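Tartrate dehydrogenase/decarboxylase (Pseudomonas putida, PDB 3FLK) oxidises tartrate with NAD(+) to oxaloglycolate, converts meso-tartrate to D-glycerate and oxidatively decarboxylates D-malate to pyruvate, using magnesium or manganese. Local coordinates at residues I171-F176 / A212-V217; A10-G13 / G17-V20; L33-A38 / H323-N328. The protein carries 1 engineered substitution. All blocks are in the same frame, centred on the assembly; numbering follows the deposited sequence.

Interaction 1: I171-F176 / A212-V217; sequences ILKYAF and AHYPHV
One face of the Y214 ring is taken by F176: CB of F176 stands over the ring centre, 3.5 Å from the centroid and only 12° off the normal, a CH-pi contact made by the methylene and not by the phenyl group. The F176 ring itself slants past, its plane 32° from that of Y214, an oblique aromatic pair. In the plane of the F176 ring, at its edge, lies the backbone oxygen of L172, one helical turn back. V217 brings up its CG1 methyl, 3.7 Å from F176 CD1, and because this branch is anti to the backbone N (chi1 180°) it reaches back toward the helix. F176 is thus held between tyrosine and valine from the two ends of one type I turn, Y214 to V217, closed by the bond from V217 N to Y214 O.

At the outer end of the tyrosine, Y214 OH lies 3.7 Å from K173 CG, the two side chains crossing at about a right angle. Both polar ends go to D177, which accepts a hydrogen bond from Y214 OH and makes a salt bridge with K173 NZ.

The turn leads from helix 199-211 into strand 218-223, an outermost strand of the large sheet within this chain, and rests on helix 165-181, whose I171 and A175 reach strand 129-135 while F176 also touches A211 of helix 199-211.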
ATOM      1  N   ILE A 171      13.093 -13.395   9.711  1.00 12.33           N
ATOM      2  CA  ILE A 171      11.700 -13.239   9.282  1.00 12.03           C
ATOM      3  C   ILE A 171      11.399 -14.111   8.057  1.00 12.02           C
ATOM      4  O   ILE A 171      10.326 -14.711   7.968  1.00 11.56           O
ATOM      5  CB  ILE A 171      11.281 -11.738   9.064  1.00 11.89           C
ATOM      6  CG1 ILE A 171       9.753 -11.598   8.986  1.00 11.92           C
ATOM      7  CG2 ILE A 171      11.950 -11.128   7.832  1.00 11.66           C
ATOM      8  CD1 ILE A 171       9.036 -11.825  10.317  1.00 12.12           C
ATOM      9  N   LEU A 172      12.358 -14.192   7.135  1.00 12.09           N
ATOM     10  CA  LEU A 172      12.224 -15.029   5.942  1.00 12.46           C
ATOM     11  C   LEU A 172      12.168 -16.505   6.319  1.00 12.65           C
ATOM     12  O   LEU A 172      11.357 -17.258   5.775  1.00 12.68           O
ATOM     13  CB  LEU A 172      13.369 -14.774   4.953  1.00 12.61           C
ATOM     14  CG  LEU A 172      13.388 -13.428   4.216  1.00 12.94           C
ATOM     15  CD1 LEU A 172      14.711 -13.247   3.490  1.00 13.18           C
ATOM     16  CD2 LEU A 172      12.209 -13.276   3.253  1.00 13.03           C
ATOM     17  N   LYS A 173      13.019 -16.906   7.261  1.00 12.94           N
ATOM     18  CA  LYS A 173      13.024 -18.278   7.763  1.00 13.47           C
ATOM     19  C   LYS A 173      11.673 -18.647   8.375  1.00 13.47           C
ATOM     20  O   LYS A 173      11.121 -19.702   8.065  1.00 13.41           O
ATOM     21  CB  LYS A 173      14.149 -18.498   8.775  1.00 13.62           C
ATOM     22  CG  LYS A 173      14.274 -19.948   9.239  1.00 14.77           C
ATOM     23  CD  LYS A 173      15.545 -20.181  10.031  1.00 17.00           C
ATOM     24  CE  LYS A 173      15.696 -21.651  10.408  1.00 18.73           C
ATOM     25  NZ  LYS A 173      14.674 -22.082  11.399  1.00 19.78           N
ATOM     26  N   TYR A 174      11.142 -17.772   9.226  1.00 13.54           N
ATOM     27  CA  TYR A 174       9.841 -18.017   9.842  1.00 13.59           C
ATOM     28  C   TYR A 174       8.758 -18.238   8.784  1.00 13.43           C
ATOM     29  O   TYR A 174       7.990 -19.201   8.870  1.00 13.40           O
ATOM     30  CB  TYR A 174       9.445 -16.884  10.798  1.00 13.87           C
ATOM     31  CG  TYR A 174       8.344 -17.288  11.757  1.00 14.22           C
ATOM     32  CD1 TYR A 174       8.648 -17.800  13.021  1.00 14.51           C
ATOM     33  CD2 TYR A 174       7.001 -17.190  11.391  1.00 13.96           C
ATOM     34  CE1 TYR A 174       7.636 -18.185  13.904  1.00 14.96           C
ATOM     35  CE2 TYR A 174       5.985 -17.577  12.265  1.00 14.30           C
ATOM     36  CZ  TYR A 174       6.310 -18.071  13.517  1.00 14.80           C
ATOM     37  OH  TYR A 174       5.308 -18.448  14.386  1.00 15.60           O
ATOM     38  N   ALA A 175       8.726 -17.362   7.780  1.00 13.18           N
ATOM     39  CA  ALA A 175       7.720 -17.418   6.719  1.00 13.09           C
ATOM     40  C   ALA A 175       7.808 -18.690   5.878  1.00 13.18           C
ATOM     41  O   ALA A 175       6.783 -19.285   5.541  1.00 12.88           O
ATOM     42  CB  ALA A 175       7.812 -16.189   5.832  1.00 13.02           C
ATOM     43  N   PHE A 176       9.029 -19.098   5.540  1.00 13.29           N
ATOM     44  CA  PHE A 176       9.244 -20.332   4.783  1.00 13.63           C
ATOM     45  C   PHE A 176       8.948 -21.581   5.612  1.00 13.93           C
ATOM     46  O   PHE A 176       8.375 -22.540   5.095  1.00 13.92           O
ATOM     47  CB  PHE A 176      10.654 -20.378   4.175  1.00 13.53           C
ATOM     48  CG  PHE A 176      10.761 -19.672   2.852  1.00 13.34           C
ATOM     49  CD1 PHE A 176      10.549 -20.363   1.664  1.00 13.36           C
ATOM     50  CD2 PHE A 176      11.055 -18.316   2.793  1.00 13.29           C
ATOM     51  CE1 PHE A 176      10.632 -19.714   0.432  1.00 13.30           C
ATOM     52  CE2 PHE A 176      11.140 -17.655   1.567  1.00 13.60           C
ATOM     53  CZ  PHE A 176      10.931 -18.358   0.384  1.00 13.44           C
ATOM     54  N   ALA A 212      16.191 -21.314  -1.379  1.00 21.72           N
ATOM     55  CA  ALA A 212      16.996 -22.458  -1.815  1.00 21.98           C
ATOM     56  C   ALA A 212      16.982 -23.615  -0.812  1.00 22.05           C
ATOM     57  O   ALA A 212      17.141 -24.774  -1.198  1.00 22.20           O
ATOM     58  CB  ALA A 212      18.431 -22.021  -2.106  1.00 21.91           C
ATOM     59  N   HIS A 213      16.790 -23.297   0.467  1.00 22.03           N
ATOM     60  CA  HIS A 213      16.740 -24.313   1.521  1.00 22.13           C
ATOM     61  C   HIS A 213      15.366 -24.985   1.659  1.00 21.66           C
ATOM     62  O   HIS A 213      15.166 -25.816   2.546  1.00 21.46           O
ATOM     63  CB  HIS A 213      17.150 -23.712   2.866  1.00 22.45           C
ATOM     64  CG  HIS A 213      18.581 -23.271   2.927  1.00 23.91           C
ATOM     65  ND1 HIS A 213      18.977 -21.987   2.617  1.00 25.37           N
ATOM     66  CD2 HIS A 213      19.705 -23.936   3.281  1.00 24.82           C
ATOM     67  CE1 HIS A 213      20.285 -21.882   2.771  1.00 25.76           C
ATOM     68  NE2 HIS A 213      20.752 -23.052   3.173  1.00 26.25           N
ATOM     69  N   TYR A 214      14.430 -24.617   0.784  1.00 21.30           N
ATOM     70  CA  TYR A 214      13.062 -25.132   0.841  1.00 21.06           C
ATOM     71  C   TYR A 214      12.587 -25.631  -0.523  1.00 21.04           C
ATOM     72  O   TYR A 214      11.824 -24.944  -1.209  1.00 21.04           O
ATOM     73  CB  TYR A 214      12.103 -24.070   1.393  1.00 20.89           C
ATOM     74  CG  TYR A 214      12.402 -23.655   2.813  1.00 20.69           C
ATOM     75  CD1 TYR A 214      11.756 -24.261   3.891  1.00 20.48           C
ATOM     76  CD2 TYR A 214      13.336 -22.655   3.082  1.00 20.40           C
ATOM     77  CE1 TYR A 214      12.036 -23.879   5.200  1.00 20.35           C
ATOM     78  CE2 TYR A 214      13.621 -22.270   4.382  1.00 20.10           C
ATOM     79  CZ  TYR A 214      12.971 -22.881   5.435  1.00 20.28           C
ATOM     80  OH  TYR A 214      13.266 -22.488   6.718  1.00 20.55           O
ATOM     81  N   PRO A 215      13.037 -26.838  -0.924  1.00 21.09           N
ATOM     82  CA  PRO A 215      12.651 -27.420  -2.211  1.00 21.06           C
ATOM     83  C   PRO A 215      11.137 -27.593  -2.397  1.00 20.89           C
ATOM     84  O   PRO A 215      10.653 -27.508  -3.526  1.00 20.95           O
ATOM     85  CB  PRO A 215      13.358 -28.785  -2.211  1.00 21.22           C
ATOM     86  CG  PRO A 215      13.683 -29.064  -0.780  1.00 21.31           C
ATOM     87  CD  PRO A 215      13.954 -27.723  -0.179  1.00 21.04           C
ATOM     88  N   HIS A 216      10.403 -27.817  -1.308  1.00 20.67           N
ATOM     89  CA  HIS A 216       8.951 -28.037  -1.385  1.00 20.63           C
ATOM     90  C   HIS A 216       8.140 -26.749  -1.552  1.00 20.52           C
ATOM     91  O   HIS A 216       7.003 -26.786  -2.034  1.00 20.60           O
ATOM     92  CB  HIS A 216       8.435 -28.801  -0.160  1.00 20.66           C
ATOM     93  CG  HIS A 216       9.175 -30.072   0.129  1.00 21.22           C
ATOM     94  ND1 HIS A 216       9.433 -30.504   1.411  1.00 21.56           N
ATOM     95  CD2 HIS A 216       9.719 -30.998  -0.697  1.00 21.53           C
ATOM     96  CE1 HIS A 216      10.100 -31.644   1.364  1.00 22.05           C
ATOM     97  NE2 HIS A 216      10.284 -31.967   0.097  1.00 21.70           N
ATOM     98  N   VAL A 217       8.722 -25.620  -1.154  1.00 20.19           N
ATOM     99  CA  VAL A 217       8.006 -24.340  -1.155  1.00 19.92           C
ATOM    100  C   VAL A 217       8.132 -23.578  -2.480  1.00 19.92           C
ATOM    101  O   VAL A 217       9.232 -23.279  -2.950  1.00 19.94           O
ATOM    102  CB  VAL A 217       8.425 -23.444   0.046  1.00 19.93           C
ATOM    103  CG1 VAL A 217       7.677 -22.113   0.030  1.00 19.57           C
ATOM    104  CG2 VAL A 217       8.171 -24.167   1.361  1.00 19.56           C
TER

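Interaction 2: A10-G13 / G17-V20; sequences AIPG and GLEV
P12 lays the CB edge of its pyrrolidine ring against the CD2 methyl of L18, 3.8 Å from CB to CD2, with CG of the proline close behind; the two side chains meet obliquely. L18 gets there because its CG is anti to the carbonyl carbon and beside the backbone N (chi1 -65°), which swings the branch back over the end of the strand. There the isobutyl group also rests on backbone, L18 CG lying 3.8 Å from G13 O.

Next to this apolar pair the main chains come close: G17 CA approaches P12 O at 3.4 Å, a CA-H...O contact with an angle of 138° at the hydrogen. A beta carbon on G17 would point toward the strand and sit only 2.2 Å from P12 O, so glycine alone fits without a clash. G13 has its own constraint, a phi of 79° that most other residues take up with difficulty.

The contact is the first bend of a beta-alpha-beta unit, in which strand 6-13 passes through a three-residue loop into helix 17-35 and then strand 39-43. Strand 6-13 lies between strands 39-43 and 72-77, with backbone hydrogen bonds joining A10 to D42 and F44, and I11 to Y74 and G76. L21, one turn on from L18, packs on both A10 and P12; E19 OE2 accepts a hydrogen bond from G292 N.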
ATOM      1  N   ALA A  10      -2.779  -7.353  30.884  1.00 18.71           N
ATOM      2  CA  ALA A  10      -3.810  -6.724  30.063  1.00 18.24           C
ATOM      3  C   ALA A  10      -3.613  -5.213  30.046  1.00 17.90           C
ATOM      4  O   ALA A  10      -3.617  -4.561  31.095  1.00 17.82           O
ATOM      5  CB  ALA A  10      -5.200  -7.088  30.576  1.00 18.32           C
ATOM      6  N   ILE A  11      -3.417  -4.664  28.849  1.00 17.27           N
ATOM      7  CA  ILE A  11      -3.137  -3.241  28.680  1.00 16.94           C
ATOM      8  C   ILE A  11      -4.072  -2.676  27.608  1.00 16.59           C
ATOM      9  O   ILE A  11      -3.783  -2.782  26.414  1.00 16.56           O
ATOM     10  CB  ILE A  11      -1.646  -2.979  28.297  1.00 16.87           C
ATOM     11  CG1 ILE A  11      -0.694  -3.715  29.252  1.00 16.91           C
ATOM     12  CG2 ILE A  11      -1.348  -1.471  28.273  1.00 17.00           C
ATOM     13  CD1 ILE A  11       0.784  -3.618  28.878  1.00 17.03           C
ATOM     14  N   PRO A  12      -5.211  -2.092  28.033  1.00 16.24           N
ATOM     15  CA  PRO A  12      -6.199  -1.578  27.077  1.00 15.91           C
ATOM     16  C   PRO A  12      -5.692  -0.415  26.213  1.00 15.57           C
ATOM     17  O   PRO A  12      -6.000  -0.359  25.021  1.00 15.36           O
ATOM     18  CB  PRO A  12      -7.367  -1.132  27.969  1.00 15.99           C
ATOM     19  CG  PRO A  12      -6.789  -0.949  29.321  1.00 16.21           C
ATOM     20  CD  PRO A  12      -5.636  -1.902  29.432  1.00 16.15           C
ATOM     21  N   GLY A  13      -4.927   0.495  26.810  1.00 15.22           N
ATOM     22  CA  GLY A  13      -4.407   1.656  26.093  1.00 14.96           C
ATOM     23  C   GLY A  13      -5.433   2.762  25.923  1.00 14.88           C
ATOM     24  O   GLY A  13      -6.073   3.175  26.894  1.00 14.85           O
ATOM     25  N   GLY A  17      -9.644   0.566  22.419  1.00 13.52           N
ATOM     26  CA  GLY A  17      -8.894  -0.436  23.177  1.00 14.00           C
ATOM     27  C   GLY A  17      -9.540  -0.676  24.531  1.00 14.43           C
ATOM     28  O   GLY A  17      -9.549  -1.800  25.031  1.00 14.42           O
ATOM     29  N   LEU A  18     -10.100   0.388  25.107  1.00 14.78           N
ATOM     30  CA  LEU A  18     -10.820   0.314  26.381  1.00 15.15           C
ATOM     31  C   LEU A  18     -12.180  -0.376  26.237  1.00 15.29           C
ATOM     32  O   LEU A  18     -12.699  -0.938  27.199  1.00 15.39           O
ATOM     33  CB  LEU A  18     -10.998   1.716  26.979  1.00 15.34           C
ATOM     34  CG  LEU A  18      -9.732   2.472  27.408  1.00 15.63           C
ATOM     35  CD1 LEU A  18      -9.960   3.978  27.397  1.00 16.29           C
ATOM     36  CD2 LEU A  18      -9.253   2.009  28.777  1.00 16.47           C
ATOM     37  N   GLU A  19     -12.747  -0.337  25.034  1.00 15.35           N
ATOM     38  CA  GLU A  19     -14.038  -0.968  24.765  1.00 15.84           C
ATOM     39  C   GLU A  19     -13.907  -2.450  24.408  1.00 15.40           C
ATOM     40  O   GLU A  19     -14.690  -3.277  24.879  1.00 15.49           O
ATOM     41  CB  GLU A  19     -14.791  -0.220  23.657  1.00 15.70           C
ATOM     42  CG  GLU A  19     -15.202   1.205  24.024  1.00 16.64           C
ATOM     43  CD  GLU A  19     -15.877   1.951  22.879  1.00 17.07           C
ATOM     44  OE1 GLU A  19     -15.777   1.502  21.716  1.00 19.41           O
ATOM     45  OE2 GLU A  19     -16.514   2.993  23.142  1.00 18.71           O
ATOM     46  N   VAL A  20     -12.920  -2.789  23.582  1.00 15.14           N
ATOM     47  CA  VAL A  20     -12.808  -4.162  23.076  1.00 15.01           C
ATOM     48  C   VAL A  20     -12.099  -5.134  24.031  1.00 15.22           C
ATOM     49  O   VAL A  20     -12.434  -6.319  24.059  1.00 14.97           O
ATOM     50  CB  VAL A  20     -12.201  -4.235  21.638  1.00 14.96           C
ATOM     51  CG1 VAL A  20     -13.060  -3.439  20.651  1.00 14.29           C
ATOM     52  CG2 VAL A  20     -10.746  -3.756  21.609  1.00 14.69           C
TER

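Interaction 3: L33-A38 / H323-N328; sequences LKHGLA and HDDMLN. With SO4 (sulfate ion), chain J.
The backbones of K34 and D325 stay well apart, 9.6 Å between their CA atoms at the nearest point, so long side chains have to span the gap between helix 17-35 and helix 317-336. NE2 of H35 donates to OD2 of D325 at 2.7 Å, a short bond but a bent one, with 137° at the hydrogen. The oxygen lies in the imidazole plane, whereas the nitrogen meets the carboxylate from above its plane; the two flat groups are turned 48° from each other. K34 comes across D325 at about a right angle, its CE 3.4 Å from OD2. Its chain, with CG anti to the backbone N (chi1 -168°), runs out straight and bends only at the last torsion, carrying NZ past the carboxylate to the backbone oxygens of L360 and L363.

This histidine-carboxylate hydrogen bond joins the end of the helix of the first beta-alpha-beta unit, 17-35, to the late helix 317-336 at the surface. G36, with positive phi, is the first residue to leave helical angles, and L37 then turns inward onto R318, Y319 and A322. With the imidazole cut back to an alanine here, D325 OD2 would probably lose its hydrogen-bond donor and the carboxylate be freer to turn.

On the far side of helix 317-336 from H35, H323 uses both ring nitrogens. ND1 gives an almost straight bond to D324 OD1, 2.8 Å long and in the ring plane, which fixes the imidazole's rotation. NE2 donates to O3 of a sulfate ion, also at 2.8 Å; donating from both would fit a protonated, positively charged ring. The CD2 methyl of L327 covers one face of the H323 ring toward its rim. W303 and R111 also bind the sulfate, probably from the crystallisation liquor.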
ATOM      1  N   LEU A  33     -12.841 -21.455  31.702  1.00 24.95           N
ATOM      2  CA  LEU A  33     -13.800 -22.251  32.464  1.00 25.49           C
ATOM      3  C   LEU A  33     -14.130 -23.569  31.758  1.00 25.72           C
ATOM      4  O   LEU A  33     -14.117 -24.630  32.379  1.00 25.85           O
ATOM      5  CB  LEU A  33     -15.080 -21.441  32.715  1.00 25.47           C
ATOM      6  CG  LEU A  33     -16.227 -22.097  33.496  1.00 25.78           C
ATOM      7  CD1 LEU A  33     -15.889 -22.240  34.979  1.00 25.95           C
ATOM      8  CD2 LEU A  33     -17.515 -21.305  33.310  1.00 25.65           C
ATOM      9  N   LYS A  34     -14.409 -23.483  30.459  1.00 25.98           N
ATOM     10  CA  LYS A  34     -14.816 -24.631  29.647  1.00 26.29           C
ATOM     11  C   LYS A  34     -13.738 -25.713  29.532  1.00 26.46           C
ATOM     12  O   LYS A  34     -14.046 -26.904  29.573  1.00 26.49           O
ATOM     13  CB  LYS A  34     -15.227 -24.159  28.249  1.00 26.19           C
ATOM     14  CG  LYS A  34     -15.940 -25.202  27.408  1.00 26.70           C
ATOM     15  CD  LYS A  34     -16.121 -24.718  25.981  1.00 27.02           C
ATOM     16  CE  LYS A  34     -16.949 -25.691  25.161  1.00 27.61           C
ATOM     17  NZ  LYS A  34     -18.387 -25.628  25.525  1.00 27.88           N
ATOM     18  N   HIS A  35     -12.484 -25.293  29.382  1.00 26.65           N
ATOM     19  CA  HIS A  35     -11.386 -26.232  29.138  1.00 26.87           C
ATOM     20  C   HIS A  35     -10.436 -26.392  30.325  1.00 26.94           C
ATOM     21  O   HIS A  35      -9.414 -27.072  30.223  1.00 27.06           O
ATOM     22  CB  HIS A  35     -10.627 -25.841  27.865  1.00 26.78           C
ATOM     23  CG  HIS A  35     -11.458 -25.932  26.625  1.00 26.77           C
ATOM     24  ND1 HIS A  35     -11.622 -27.108  25.925  1.00 26.68           N
ATOM     25  CD2 HIS A  35     -12.192 -25.000  25.971  1.00 26.72           C
ATOM     26  CE1 HIS A  35     -12.412 -26.893  24.886  1.00 26.92           C
ATOM     27  NE2 HIS A  35     -12.772 -25.623  24.893  1.00 26.70           N
ATOM     28  N   GLY A  36     -10.789 -25.774  31.450  1.00 27.16           N
ATOM     29  CA  GLY A  36     -10.020 -25.901  32.687  1.00 27.38           C
ATOM     30  C   GLY A  36      -8.657 -25.236  32.654  1.00 27.65           C
ATOM     31  O   GLY A  36      -7.711 -25.716  33.283  1.00 27.73           O
ATOM     32  N   LEU A  37      -8.554 -24.132  31.918  1.00 27.65           N
ATOM     33  CA  LEU A  37      -7.306 -23.379  31.835  1.00 27.74           C
ATOM     34  C   LEU A  37      -7.143 -22.502  33.066  1.00 27.86           C
ATOM     35  O   LEU A  37      -8.125 -21.987  33.608  1.00 27.96           O
ATOM     36  CB  LEU A  37      -7.269 -22.498  30.578  1.00 27.59           C
ATOM     37  CG  LEU A  37      -7.782 -23.016  29.231  1.00 27.51           C
ATOM     38  CD1 LEU A  37      -7.768 -21.895  28.205  1.00 27.26           C
ATOM     39  CD2 LEU A  37      -6.985 -24.214  28.730  1.00 27.53           C
ATOM     40  N   ALA A  38      -5.900 -22.332  33.505  1.00 28.00           N
ATOM     41  CA  ALA A  38      -5.604 -21.421  34.601  1.00 28.07           C
ATOM     42  C   ALA A  38      -4.987 -20.141  34.049  1.00 28.16           C
ATOM     43  O   ALA A  38      -3.827 -20.126  33.628  1.00 28.17           O
ATOM     44  CB  ALA A  38      -4.690 -22.082  35.622  1.00 28.21           C
ATOM     45  N   HIS A 323      -8.573 -22.457  21.750  1.00 21.86           N
ATOM     46  CA  HIS A 323      -8.387 -21.675  20.526  1.00 21.68           C
ATOM     47  C   HIS A 323      -9.433 -22.042  19.478  1.00 21.71           C
ATOM     48  O   HIS A 323     -10.109 -21.166  18.934  1.00 21.66           O
ATOM     49  CB  HIS A 323      -6.979 -21.875  19.944  1.00 21.46           C
ATOM     50  CG  HIS A 323      -6.839 -21.394  18.531  1.00 21.19           C
ATOM     51  ND1 HIS A 323      -7.128 -22.187  17.441  1.00 20.99           N
ATOM     52  CD2 HIS A 323      -6.459 -20.193  18.032  1.00 20.74           C
ATOM     53  CE1 HIS A 323      -6.928 -21.497  16.332  1.00 21.24           C
ATOM     54  NE2 HIS A 323      -6.520 -20.285  16.663  1.00 20.67           N
ATOM     55  N   ASP A 324      -9.556 -23.341  19.206  1.00 21.82           N
ATOM     56  CA  ASP A 324     -10.469 -23.855  18.186  1.00 22.16           C
ATOM     57  C   ASP A 324     -11.932 -23.526  18.489  1.00 22.15           C
ATOM     58  O   ASP A 324     -12.693 -23.195  17.581  1.00 22.22           O
ATOM     59  CB  ASP A 324     -10.287 -25.370  18.009  1.00 22.21           C
ATOM     60  CG  ASP A 324      -8.896 -25.748  17.497  1.00 23.17           C
ATOM     61  OD1 ASP A 324      -8.035 -24.855  17.311  1.00 22.88           O
ATOM     62  OD2 ASP A 324      -8.660 -26.959  17.286  1.00 23.73           O
ATOM     63  N   ASP A 325     -12.316 -23.614  19.762  1.00 22.33           N
ATOM     64  CA  ASP A 325     -13.681 -23.286  20.187  1.00 22.61           C
ATOM     65  C   ASP A 325     -13.984 -21.798  20.057  1.00 22.59           C
ATOM     66  O   ASP A 325     -15.111 -21.416  19.743  1.00 22.47           O
ATOM     67  CB  ASP A 325     -13.937 -23.753  21.623  1.00 22.71           C
ATOM     68  CG  ASP A 325     -14.259 -25.239  21.711  1.00 23.37           C
ATOM     69  OD1 ASP A 325     -14.290 -25.920  20.663  1.00 23.75           O
ATOM     70  OD2 ASP A 325     -14.485 -25.724  22.837  1.00 24.21           O
HETATM   71  N   MSE A 326     -12.974 -20.964  20.298  1.00 22.66           N
HETATM   72  CA  MSE A 326     -13.112 -19.518  20.144  1.00 23.20           C
HETATM   73  C   MSE A 326     -13.328 -19.127  18.685  1.00 22.03           C
HETATM   74  O   MSE A 326     -14.171 -18.284  18.385  1.00 21.72           O
HETATM   75  CB  MSE A 326     -11.910 -18.789  20.745  1.00 23.02           C
HETATM   76  CG  MSE A 326     -11.917 -18.805  22.262  1.00 24.11           C
HETATM   77 SE   MSE A 326     -10.373 -17.982  23.094  1.00 27.04          SE
HETATM   78  CE  MSE A 326     -10.744 -16.122  22.631  1.00 25.01           C
ATOM     79  N   LEU A 327     -12.582 -19.764  17.784  1.00 21.35           N
ATOM     80  CA  LEU A 327     -12.761 -19.560  16.348  1.00 20.68           C
ATOM     81  C   LEU A 327     -14.120 -20.072  15.875  1.00 20.31           C
ATOM     82  O   LEU A 327     -14.773 -19.430  15.059  1.00 20.13           O
ATOM     83  CB  LEU A 327     -11.626 -20.214  15.552  1.00 20.65           C
ATOM     84  CG  LEU A 327     -10.407 -19.359  15.174  1.00 20.60           C
ATOM     85  CD1 LEU A 327     -10.762 -18.311  14.111  1.00 20.35           C
ATOM     86  CD2 LEU A 327      -9.753 -18.702  16.388  1.00 19.78           C
ATOM     87  N   ASN A 328     -14.528 -21.225  16.399  1.00 20.02           N
ATOM     88  CA  ASN A 328     -15.850 -21.794  16.140  1.00 19.81           C
ATOM     89  C   ASN A 328     -16.954 -20.819  16.555  1.00 19.33           C
ATOM     90  O   ASN A 328     -17.881 -20.565  15.787  1.00 19.21           O
ATOM     91  CB  ASN A 328     -16.001 -23.135  16.878  1.00 20.09           C
ATOM     92  CG  ASN A 328     -17.174 -23.973  16.370  1.00 20.86           C
ATOM     93  OD1 ASN A 328     -18.046 -23.491  15.650  1.00 22.50           O
ATOM     94  ND2 ASN A 328     -17.195 -25.243  16.759  1.00 22.44           N
TER
HETATM   95  S   SO4 J 406      -6.395 -19.226  13.215  1.00 43.69           S
HETATM   96  O1  SO4 J 406      -5.753 -18.359  12.231  1.00 43.85           O
HETATM   97  O2  SO4 J 406      -5.542 -20.383  13.474  1.00 44.02           O
HETATM   98  O3  SO4 J 406      -6.605 -18.498  14.461  1.00 43.15           O
HETATM   99  O4  SO4 J 406      -7.678 -19.685  12.686  1.00 43.65           O

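Overall arrangement
Along the chain interaction 2 comes first, closing the short loop between strand 6-13 and helix 17-35. Interaction 3 takes up the other end of that helix, about 21 Å away centre to centre, and joins it to helix 317-336, enclosing most of the sequence. Interaction 1 is nested inside this long loop and lies across the centre of the chain from interaction 2, about 36 Å between their centres; about 32 Å separates its centre from that of interaction 3. None of the three touches another. In the mixed ten-stranded sheet, interaction 1 lies next to edge strand 218-223, and interaction 2 is on strand 6-13, next to edge strand 39-43, while interaction 3 ties N-terminal and C-terminal parts of the chain together.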